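Local coordinates for protein beta-lactamase (Serratia marcescens, PDB 5GS8) that probably hydrolyses the amide bond of beta-lactam antibiotics to give substituted beta-amino acids, at residues K18-G23 with V248-S253; Y43-T48 with N160-D165; P199-G204 with H214-S219. All coordinates share one frame; numbering follows the deposited sequence.

Contact 1. Residues K18-G23 with V248-S253; sequences KKAKVG and VYVSDS. With NA (sodium ion), chain S; NA (sodium ion), chain K.
Two groups of Ser251 grip the carbonyl oxygen of Lys21: the backbone N at 2.8 Å from Lys21 O, and the hydroxyl, whose OG donates to Lys21 O over 2.7 Å. The amide arrives from above the carbonyl plane, 38° out of it, while OG is tilted less. A chi1 of 76°, with OG between the backbone N and the carbonyl carbon, turns the hydroxyl back onto the neighbouring strand. The return bond from Lys21 N to Ser251 O (2.9 Å) completes this hydrogen-bonded antiparallel pair. Gly23 and Tyr249 form the next such pair, again with two backbone bonds.

Val22 and Val250, a non-hydrogen-bonded pair between them, lie side by side and point the same way, toward the face covered by helix 257-276. Val22 CG1 also meets Val248 CG1 at 4.0 Å, and Ala20 CB rests on Val250 CG1 at 3.8 Å. At the corner of the chain, the Asp252 and Ser253 carbonyl oxygens bind two different sodium ions, and the two residues form a G1 bulge opposite Thr227.

The ladder thus joins two inner neighbours of the five-stranded sheet, its first and last strands in chain order, with valines on the helix side and a buried serine hydroxyl satisfied by a backbone carbonyl on the other.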
loop_
_atom_site.group_PDB
_atom_site.type_symbol
_atom_site.label_atom_id
_atom_site.label_comp_id
_atom_site.label_asym_id
_atom_site.label_seq_id
_atom_site.Cartn_x
_atom_site.Cartn_y
_atom_site.Cartn_z
ATOM N N LYS A 18 11.554 -26.426 -2.186
ATOM C CA LYS A 18 10.929 -25.132 -1.906
ATOM C C LYS A 18 9.714 -25.338 -1.064
ATOM O O LYS A 18 8.815 -26.137 -1.407
ATOM C CB LYS A 18 10.525 -24.434 -3.221
ATOM C CG LYS A 18 11.628 -24.319 -4.240
ATOM C CD LYS A 18 12.827 -23.559 -3.670
ATOM C CE LYS A 18 13.907 -23.276 -4.696
ATOM N NZ LYS A 18 14.604 -24.471 -5.266
ATOM N N LYS A 19 9.644 -24.613 0.044
ATOM C CA LYS A 19 8.544 -24.765 0.997
ATOM C C LYS A 19 7.417 -23.844 0.567
ATOM O O LYS A 19 7.021 -22.883 1.262
ATOM C CB LYS A 19 9.013 -24.516 2.438
ATOM C CG LYS A 19 10.004 -25.579 2.920
ATOM C CD LYS A 19 10.288 -25.497 4.412
ATOM C CE LYS A 19 11.378 -26.490 4.793
ATOM N NZ LYS A 19 11.297 -26.930 6.213
ATOM N N ALA A 20 6.777 -24.272 -0.524
ATOM C CA ALA A 20 5.646 -23.539 -1.117
ATOM C C ALA A 20 4.978 -24.485 -2.061
ATOM O O ALA A 20 5.572 -25.483 -2.500
ATOM C CB ALA A 20 6.156 -22.328 -1.930
ATOM N N LYS A 21 3.751 -24.127 -2.389
ATOM C CA LYS A 21 2.975 -24.871 -3.347
ATOM C C LYS A 21 2.906 -24.054 -4.625
ATOM O O LYS A 21 2.245 -23.012 -4.679
ATOM C CB LYS A 21 1.574 -25.167 -2.848
ATOM C CG LYS A 21 0.751 -25.779 -3.965
ATOM C CD LYS A 21 -0.703 -26.046 -3.629
ATOM C CE LYS A 21 -0.899 -27.502 -3.292
ATOM N NZ LYS A 21 -2.084 -27.676 -2.399
ATOM N N VAL A 22 3.591 -24.554 -5.642
ATOM C CA VAL A 22 3.864 -23.754 -6.837
ATOM C C VAL A 22 3.144 -24.296 -8.069
ATOM O O VAL A 22 3.344 -25.453 -8.443
ATOM C CB VAL A 22 5.348 -23.664 -7.117
ATOM C CG1 VAL A 22 5.619 -22.785 -8.328
ATOM C CG2 VAL A 22 6.111 -23.136 -5.890
ATOM N N GLY A 23 2.258 -23.494 -8.643
ATOM C CA GLY A 23 1.580 -23.850 -9.864
ATOM C C GLY A 23 2.210 -23.199 -11.073
ATOM O O GLY A 23 2.544 -22.019 -11.026
ATOM N N VAL A 248 2.966 -18.334 -13.254
ATOM C CA VAL A 248 3.539 -18.981 -12.094
ATOM C C VAL A 248 2.915 -18.424 -10.815
ATOM O O VAL A 248 2.869 -17.202 -10.602
ATOM C CB VAL A 248 5.063 -18.877 -12.043
ATOM C CG1 VAL A 248 5.601 -19.620 -10.835
ATOM C CG2 VAL A 248 5.699 -19.348 -13.345
ATOM N N TYR A 249 2.423 -19.334 -9.965
ATOM C CA TYR A 249 1.804 -18.997 -8.692
ATOM C C TYR A 249 2.579 -19.653 -7.581
ATOM O O TYR A 249 2.580 -20.868 -7.454
ATOM C CB TYR A 249 0.353 -19.496 -8.667
ATOM C CG TYR A 249 -0.479 -18.889 -9.736
ATOM C CD1 TYR A 249 -0.552 -19.450 -11.022
ATOM C CD2 TYR A 249 -1.239 -17.746 -9.481
ATOM C CE1 TYR A 249 -1.309 -18.854 -12.009
ATOM C CE2 TYR A 249 -1.945 -17.112 -10.516
ATOM C CZ TYR A 249 -1.964 -17.667 -11.756
ATOM O OH TYR A 249 -2.710 -17.044 -12.726
ATOM N N VAL A 250 3.340 -18.890 -6.838
ATOM C CA VAL A 250 4.015 -19.416 -5.648
ATOM C C VAL A 250 3.108 -19.196 -4.464
ATOM O O VAL A 250 2.960 -18.037 -3.996
ATOM C CB VAL A 250 5.360 -18.724 -5.430
ATOM C CG1 VAL A 250 6.068 -19.320 -4.215
ATOM C CG2 VAL A 250 6.257 -18.861 -6.648
ATOM N N SER A 251 2.412 -20.253 -4.037
ATOM C CA SER A 251 1.375 -20.115 -3.000
ATOM C C SER A 251 1.762 -20.718 -1.659
ATOM O O SER A 251 2.626 -21.596 -1.569
ATOM C CB SER A 251 0.016 -20.650 -3.448
ATOM O OG SER A 251 0.026 -22.081 -3.418
ATOM N N ASP A 252 1.138 -20.190 -0.621
ATOM C CA ASP A 252 1.259 -20.716 0.729
ATOM C C ASP A 252 2.701 -21.021 1.105
ATOM O O ASP A 252 3.097 -22.173 1.487
ATOM C CB ASP A 252 0.321 -21.891 0.897
ATOM C CG ASP A 252 -1.128 -21.484 0.791
ATOM O OD1 ASP A 252 -1.422 -20.272 0.923
ATOM O OD2 ASP A 252 -1.981 -22.404 0.740
ATOM N N SER A 253 3.540 -19.996 0.925
ATOM C CA SER A 253 4.951 -20.174 1.049
ATOM C C SER A 253 5.481 -19.812 2.429
ATOM O O SER A 253 5.210 -18.701 2.955
ATOM C CB SER A 253 5.707 -19.335 0.014
ATOM O OG SER A 253 7.082 -19.526 0.094
HETATM NA NA NA S . 4.548 -23.605 3.458
HETATM NA NA NA K . 6.795 -16.351 3.885
HETATM O O HOH W 1 8.370 -14.548 5.384
HETATM O O HOH W 2 5.723 -26.051 2.351
HETATM O O HOH W 3 2.641 -24.745 4.948
#

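Contact 2. Residues Y43-T48 with N160-D165; sequences YPMQST and NWTTPD. With NA (sodium ion), chain O; NA (sodium ion), chain J; SO4 (sulfate ion), chain C.
Tyr43 and Thr162 form an antiparallel hydrogen-bonded pair, Tyr43 N to Thr162 O at 2.9 Å and Thr162 N to Tyr43 O at 3.0 Å, and a third backbone bond, Met45 N to Asn160 O at 2.9 Å, closes the short ladder beyond the non-hydrogen-bonded pair of Pro44 and Trp161.

The side chains of Tyr43 and Thr162 project to the same face of this small sheet. With CG beside its own backbone N (chi1 -65°), the tyrosine ring has Thr162 O at its edge, in plane, and its CE2 lies 3.7 Å from Pro164 CD; the two side chains cross at about a right angle. The phenol OH is held elsewhere, by Asn38 O. Met45 runs across Thr162, also near a right angle, with CG 3.6 Å from Thr162 CG2. Its chain then bends at chi3 (-77°), which carries CE back over the 160-161 backbone, 3.7 Å from Trp161 O. Thr162 OG1 turns from the methionine and donates to Thr163 O. At the N-cap, Thr163 OG1 binds one sodium ion, while Asp165 OD1 binds another. Farther along, Met45 O accepts from N and OG1 of Thr48, both of which reach it from the same face of its plane, and Ser47 OG donates to the sulfate.

Strand 161-162 is the middle strand of three, flanked by 43-44 and 141-142. Tyr43 and Pro44 pack on Ser251 of strand 243-253, Thr162 and Pro164 on Tyr249, while the two segments lead into helices 49-64 and 164-175.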
loop_
_atom_site.group_PDB
_atom_site.type_symbol
_atom_site.label_atom_id
_atom_site.label_comp_id
_atom_site.label_asym_id
_atom_site.label_seq_id
_atom_site.Cartn_x
_atom_site.Cartn_y
_atom_site.Cartn_z
ATOM N N TYR A 43 -5.226 -21.591 -6.925
ATOM C CA TYR A 43 -4.238 -20.667 -6.402
ATOM C C TYR A 43 -4.844 -19.269 -6.238
ATOM O O TYR A 43 -5.607 -18.834 -7.067
ATOM C CB TYR A 43 -3.092 -20.552 -7.428
ATOM C CG TYR A 43 -2.324 -21.833 -7.606
ATOM C CD1 TYR A 43 -1.284 -22.128 -6.759
ATOM C CD2 TYR A 43 -2.730 -22.803 -8.462
ATOM C CE1 TYR A 43 -0.642 -23.343 -6.787
ATOM C CE2 TYR A 43 -2.051 -24.030 -8.539
ATOM C CZ TYR A 43 -0.987 -24.265 -7.708
ATOM O OH TYR A 43 -0.278 -25.445 -7.728
ATOM N N PRO A 44 -4.546 -18.599 -5.120
ATOM C CA PRO A 44 -5.019 -17.227 -4.967
ATOM C C PRO A 44 -4.334 -16.319 -5.995
ATOM O O PRO A 44 -3.116 -16.408 -6.201
ATOM C CB PRO A 44 -4.651 -16.877 -3.518
ATOM C CG PRO A 44 -3.496 -17.790 -3.200
ATOM C CD PRO A 44 -3.729 -19.047 -3.973
ATOM N N MET A 45 -5.132 -15.504 -6.648
ATOM C CA MET A 45 -4.645 -14.671 -7.757
ATOM C C MET A 45 -3.872 -13.420 -7.313
ATOM O O MET A 45 -3.002 -12.939 -8.069
ATOM C CB MET A 45 -5.799 -14.300 -8.661
ATOM C CG MET A 45 -6.269 -15.444 -9.544
ATOM S SD MET A 45 -7.372 -14.924 -10.884
ATOM C CE MET A 45 -8.850 -14.694 -9.965
ATOM N N GLN A 46 -4.314 -12.818 -6.191
ATOM C CA GLN A 46 -4.087 -11.365 -5.785
ATOM C C GLN A 46 -4.180 -10.434 -6.993
ATOM O O GLN A 46 -5.118 -10.572 -7.773
ATOM C CB GLN A 46 -2.788 -11.215 -5.005
ATOM C CG GLN A 46 -2.903 -11.763 -3.591
ATOM C CD GLN A 46 -3.610 -10.845 -2.633
ATOM O OE1 GLN A 46 -3.888 -9.673 -2.925
ATOM N NE2 GLN A 46 -3.970 -11.393 -1.461
ATOM N N SER A 47 -3.219 -9.534 -7.190
ATOM C CA SER A 47 -3.319 -8.584 -8.304
ATOM C C SER A 47 -3.356 -9.142 -9.700
ATOM O O SER A 47 -3.575 -8.385 -10.645
ATOM C CB SER A 47 -2.274 -7.498 -8.254
ATOM O OG SER A 47 -2.450 -6.740 -7.088
ATOM N N THR A 48 -3.070 -10.420 -9.894
ATOM C CA THR A 48 -3.079 -10.909 -11.279
ATOM C C THR A 48 -4.471 -10.743 -11.874
ATOM O O THR A 48 -4.581 -10.590 -13.083
ATOM C CB THR A 48 -2.598 -12.368 -11.438
ATOM O OG1 THR A 48 -3.480 -13.247 -10.730
ATOM C CG2 THR A 48 -1.144 -12.522 -10.951
ATOM N N ASN A 160 -10.655 -15.494 -4.687
ATOM C CA ASN A 160 -10.229 -15.065 -6.002
ATOM C C ASN A 160 -9.164 -16.020 -6.506
ATOM O O ASN A 160 -7.985 -15.828 -6.231
ATOM C CB ASN A 160 -9.620 -13.670 -5.948
ATOM C CG ASN A 160 -10.635 -12.599 -5.673
ATOM O OD1 ASN A 160 -11.743 -12.631 -6.210
ATOM N ND2 ASN A 160 -10.186 -11.542 -4.983
ATOM N N TRP A 161 -9.596 -17.132 -7.090
ATOM C CA TRP A 161 -8.666 -18.247 -7.366
ATOM C C TRP A 161 -8.646 -18.598 -8.833
ATOM O O TRP A 161 -9.569 -18.289 -9.583
ATOM C CB TRP A 161 -8.994 -19.490 -6.491
ATOM C CG TRP A 161 -10.387 -20.062 -6.673
ATOM C CD1 TRP A 161 -11.449 -19.875 -5.811
ATOM C CD2 TRP A 161 -10.894 -20.894 -7.749
ATOM N NE1 TRP A 161 -12.557 -20.505 -6.291
ATOM C CE2 TRP A 161 -12.244 -21.172 -7.445
ATOM C CE3 TRP A 161 -10.334 -21.474 -8.882
ATOM C CZ2 TRP A 161 -13.054 -21.926 -8.292
ATOM C CZ3 TRP A 161 -11.129 -22.251 -9.701
ATOM C CH2 TRP A 161 -12.480 -22.462 -9.393
ATOM N N THR A 162 -7.619 -19.353 -9.233
ATOM C CA THR A 162 -7.491 -19.797 -10.595
ATOM C C THR A 162 -6.695 -21.097 -10.624
ATOM O O THR A 162 -5.883 -21.363 -9.720
ATOM C CB THR A 162 -6.795 -18.737 -11.454
ATOM O OG1 THR A 162 -6.878 -19.071 -12.830
ATOM C CG2 THR A 162 -5.322 -18.528 -11.043
ATOM N N THR A 163 -6.852 -21.857 -11.694
ATOM C CA THR A 163 -5.838 -22.823 -12.034
ATOM C C THR A 163 -4.836 -22.133 -12.948
ATOM O O THR A 163 -5.138 -21.153 -13.601
ATOM C CB THR A 163 -6.423 -24.030 -12.770
ATOM O OG1 THR A 163 -7.065 -23.609 -13.978
ATOM C CG2 THR A 163 -7.405 -24.799 -11.837
ATOM N N PRO A 164 -3.590 -22.638 -12.981
ATOM C CA PRO A 164 -2.609 -21.943 -13.808
ATOM C C PRO A 164 -2.919 -22.114 -15.297
ATOM O O PRO A 164 -2.597 -21.225 -16.117
ATOM C CB PRO A 164 -1.260 -22.586 -13.414
ATOM C CG PRO A 164 -1.538 -23.379 -12.191
ATOM C CD PRO A 164 -3.005 -23.673 -12.122
ATOM N N ASP A 165 -3.407 -23.298 -15.698
ATOM C CA ASP A 165 -3.748 -23.493 -17.095
ATOM C C ASP A 165 -4.910 -22.630 -17.562
ATOM O O ASP A 165 -4.913 -22.168 -18.711
ATOM C CB ASP A 165 -3.919 -24.973 -17.425
ATOM C CG ASP A 165 -4.956 -25.657 -16.585
ATOM O OD1 ASP A 165 -5.019 -25.469 -15.365
ATOM O OD2 ASP A 165 -5.659 -26.514 -17.162
HETATM NA NA NA O . -6.311 -27.439 -14.045
HETATM NA NA NA J . -8.275 -25.234 -15.836
HETATM S S SO4 C . 1.042 -6.740 -6.660
HETATM O O1 SO4 C . -0.042 -7.538 -5.905
HETATM O O2 SO4 C . 0.626 -5.318 -6.492
HETATM O O3 SO4 C . 1.081 -7.144 -8.082
HETATM O O4 SO4 C . 2.348 -6.860 -6.150
HETATM O O HOH W 4 -6.339 -13.435 -4.367
HETATM O O HOH W 5 -9.578 -23.568 -17.782
HETATM O O HOH W 6 -8.612 -28.606 -12.919
HETATM O O HOH W 7 -6.225 -29.815 -15.495
#

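Contact 3. Residues P199-G204 with H214-S219; sequences PKRLKG and HKTGSS. With NA (sodium ion), chain L; SO4 (sulfate ion), chain C.
This is a side-chain contact between a loop and an edge strand: Arg201, from the loop that follows helix 182-193, reaches across to strand 212-218, the outermost strand of the five-stranded sheet, with no backbone ladder between them. The arginine chain is extended from CG to NE, and its guanidinium meets Ser218 end-on, its two terminal nitrogens converging on one oxygen. NH2 lies 2.8 Å from Ser218 OG and NH1 3.1 Å from the same Ser218 OG, which sits close to the guanidinium plane. NH1 adds a weak bond to Gly217 O and another bond to Asn231 O, while NE forms a salt bridge with Glu261; together these fix the rotation of the group.

Ser218 OG passes the link on, donating to the sulfate O4 at 2.8 Å. Thr216 OG1 lies doubtfully close to sulfate O3, and Ser218 N makes a weak bond to O1. Lys215 bends at chi2 and chi4, which brings NZ back to Thr216 O at 2.9 Å; Ser111 OG is a further partner.

At the other end, His214 NE2 binds a sodium ion in the ring plane, and ND1 is hydrogen-bonded to Asp232.

Lys215-Thr216-Gly217 fits the K(T/S)G motif of serine beta-lactamases, whose strand lines the active site; the sulfate, though likely from the crystallisation liquor, probably occupies an anion-binding part of that pocket, with Arg201 behind Ser218.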
loop_
_atom_site.group_PDB
_atom_site.type_symbol
_atom_site.label_atom_id
_atom_site.label_comp_id
_atom_site.label_asym_id
_atom_site.label_seq_id
_atom_site.Cartn_x
_atom_site.Cartn_y
_atom_site.Cartn_z
ATOM N N PRO A 199 9.906 -6.803 -11.363
ATOM C CA PRO A 199 11.006 -6.918 -12.342
ATOM C C PRO A 199 11.926 -8.117 -12.121
ATOM O O PRO A 199 12.655 -8.497 -13.044
ATOM C CB PRO A 199 11.758 -5.594 -12.166
ATOM C CG PRO A 199 11.483 -5.216 -10.740
ATOM C CD PRO A 199 10.025 -5.594 -10.517
ATOM N N LYS A 200 11.888 -8.710 -10.923
ATOM C CA LYS A 200 12.678 -9.915 -10.648
ATOM C C LYS A 200 11.859 -11.170 -10.600
ATOM O O LYS A 200 12.347 -12.175 -10.101
ATOM C CB LYS A 200 13.364 -9.829 -9.274
ATOM C CG LYS A 200 13.977 -8.479 -8.957
ATOM C CD LYS A 200 14.989 -8.132 -10.007
ATOM C CE LYS A 200 16.140 -7.324 -9.400
ATOM N NZ LYS A 200 16.608 -6.310 -10.370
ATOM N N ARG A 201 10.681 -11.157 -11.223
ATOM C CA ARG A 201 9.839 -12.365 -11.321
ATOM C C ARG A 201 9.990 -12.992 -12.718
ATOM O O ARG A 201 11.096 -13.401 -13.048
ATOM C CB ARG A 201 8.407 -12.043 -10.899
ATOM C CG ARG A 201 8.324 -11.553 -9.452
ATOM C CD ARG A 201 6.906 -11.330 -8.969
ATOM N NE ARG A 201 6.903 -10.692 -7.652
ATOM C CZ ARG A 201 5.822 -10.487 -6.906
ATOM N NH1 ARG A 201 4.647 -10.955 -7.283
ATOM N NH2 ARG A 201 5.932 -9.904 -5.736
ATOM N N LEU A 202 8.974 -13.012 -13.581
ATOM C CA LEU A 202 9.172 -13.627 -14.904
ATOM C C LEU A 202 10.358 -13.065 -15.640
ATOM O O LEU A 202 11.082 -13.827 -16.276
ATOM C CB LEU A 202 7.949 -13.509 -15.810
ATOM C CG LEU A 202 6.715 -14.288 -15.338
ATOM C CD1 LEU A 202 5.479 -13.901 -16.126
ATOM C CD2 LEU A 202 6.932 -15.794 -15.412
ATOM N N LYS A 203 10.539 -11.744 -15.587
ATOM C CA LYS A 203 11.626 -11.044 -16.285
ATOM C C LYS A 203 13.010 -11.281 -15.688
ATOM O O LYS A 203 14.009 -10.844 -16.261
ATOM C CB LYS A 203 11.377 -9.537 -16.268
ATOM C CG LYS A 203 10.258 -9.111 -17.197
ATOM C CD LYS A 203 9.787 -7.711 -16.855
ATOM C CE LYS A 203 10.835 -6.684 -17.258
ATOM N NZ LYS A 203 11.073 -6.692 -18.725
ATOM N N GLY A 204 13.056 -11.759 -14.451
ATOM C CA GLY A 204 14.252 -11.604 -13.620
ATOM C C GLY A 204 15.555 -12.137 -14.188
ATOM O O GLY A 204 16.607 -11.524 -14.001
ATOM N N HIS A 214 3.163 -8.454 -18.778
ATOM C CA HIS A 214 2.817 -9.228 -17.594
ATOM C C HIS A 214 2.077 -8.470 -16.532
ATOM O O HIS A 214 2.003 -7.253 -16.536
ATOM C CB HIS A 214 4.074 -9.871 -17.000
ATOM C CG HIS A 214 5.003 -8.915 -16.309
ATOM N ND1 HIS A 214 5.194 -8.918 -14.948
ATOM C CD2 HIS A 214 5.763 -7.899 -16.789
ATOM C CE1 HIS A 214 6.035 -7.958 -14.611
ATOM N NE2 HIS A 214 6.380 -7.304 -15.714
ATOM N N LYS A 215 1.553 -9.243 -15.589
ATOM C CA LYS A 215 0.860 -8.732 -14.402
ATOM C C LYS A 215 1.205 -9.550 -13.174
ATOM O O LYS A 215 1.051 -10.758 -13.175
ATOM C CB LYS A 215 -0.653 -8.742 -14.608
ATOM C CG LYS A 215 -1.449 -8.187 -13.447
ATOM C CD LYS A 215 -1.396 -6.668 -13.388
ATOM C CE LYS A 215 -1.630 -6.109 -11.994
ATOM N NZ LYS A 215 -0.487 -6.368 -11.081
ATOM N N THR A 216 1.706 -8.873 -12.148
ATOM C CA THR A 216 2.094 -9.521 -10.912
ATOM C C THR A 216 0.893 -9.715 -9.980
ATOM O O THR A 216 -0.159 -9.079 -10.127
ATOM C CB THR A 216 3.168 -8.640 -10.205
ATOM O OG1 THR A 216 2.653 -7.327 -10.059
ATOM C CG2 THR A 216 4.385 -8.606 -11.026
ATOM N N GLY A 217 1.096 -10.484 -8.921
ATOM C CA GLY A 217 0.188 -10.479 -7.773
ATOM C C GLY A 217 0.979 -10.860 -6.525
ATOM O O GLY A 217 1.832 -11.770 -6.593
ATOM N N SER A 218 0.620 -10.238 -5.410
ATOM C CA SER A 218 1.360 -10.454 -4.135
ATOM C C SER A 218 0.392 -10.330 -2.961
ATOM O O SER A 218 -0.390 -9.376 -2.891
ATOM C CB SER A 218 2.444 -9.433 -3.943
ATOM O OG SER A 218 3.289 -9.323 -5.071
ATOM N N SER A 219 0.391 -11.340 -2.092
ATOM C CA SER A 219 -0.238 -11.195 -0.814
ATOM C C SER A 219 0.675 -10.628 0.244
ATOM O O SER A 219 1.896 -10.492 0.067
ATOM C CB SER A 219 -0.718 -12.577 -0.331
ATOM O OG SER A 219 0.396 -13.363 0.057
HETATM NA NA NA L . 8.333 -5.513 -14.727
HETATM S S SO4 C . 1.042 -6.740 -6.660
HETATM O O1 SO4 C . -0.042 -7.538 -5.905
HETATM O O2 SO4 C . 0.626 -5.318 -6.492
HETATM O O3 SO4 C . 1.081 -7.144 -8.082
HETATM O O4 SO4 C . 2.348 -6.860 -6.150
HETATM O O HOH W 8 10.327 -3.587 -15.466
#

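Overall arrangement
Contacts 2 and 3 meet at the sulfate, which is held by Ser47 from one, by Ser218 and, at doubtfully short range, Thr216 from the other, and also by Ser111. Ser47, Lys50, Ser111 and Lys215 fit the SxxK, SxN and KTG pattern of a class A active site, and Ser47 CB packs 3.2 Å from Thr216 O where the two contacts join; their centres lie about 13 Å apart. Contact 1, whose centre is about 12 Å from that of contact 2, closes the chain loop within which both others are nested. Contacts 1 and 2 touch where Gly23 CA lies 3.2 Å from Tyr43 OH. Contacts 1 and 3 share the five-stranded sheet, and Val248 CG2 meets Leu202 CD2 at 4.3 Å.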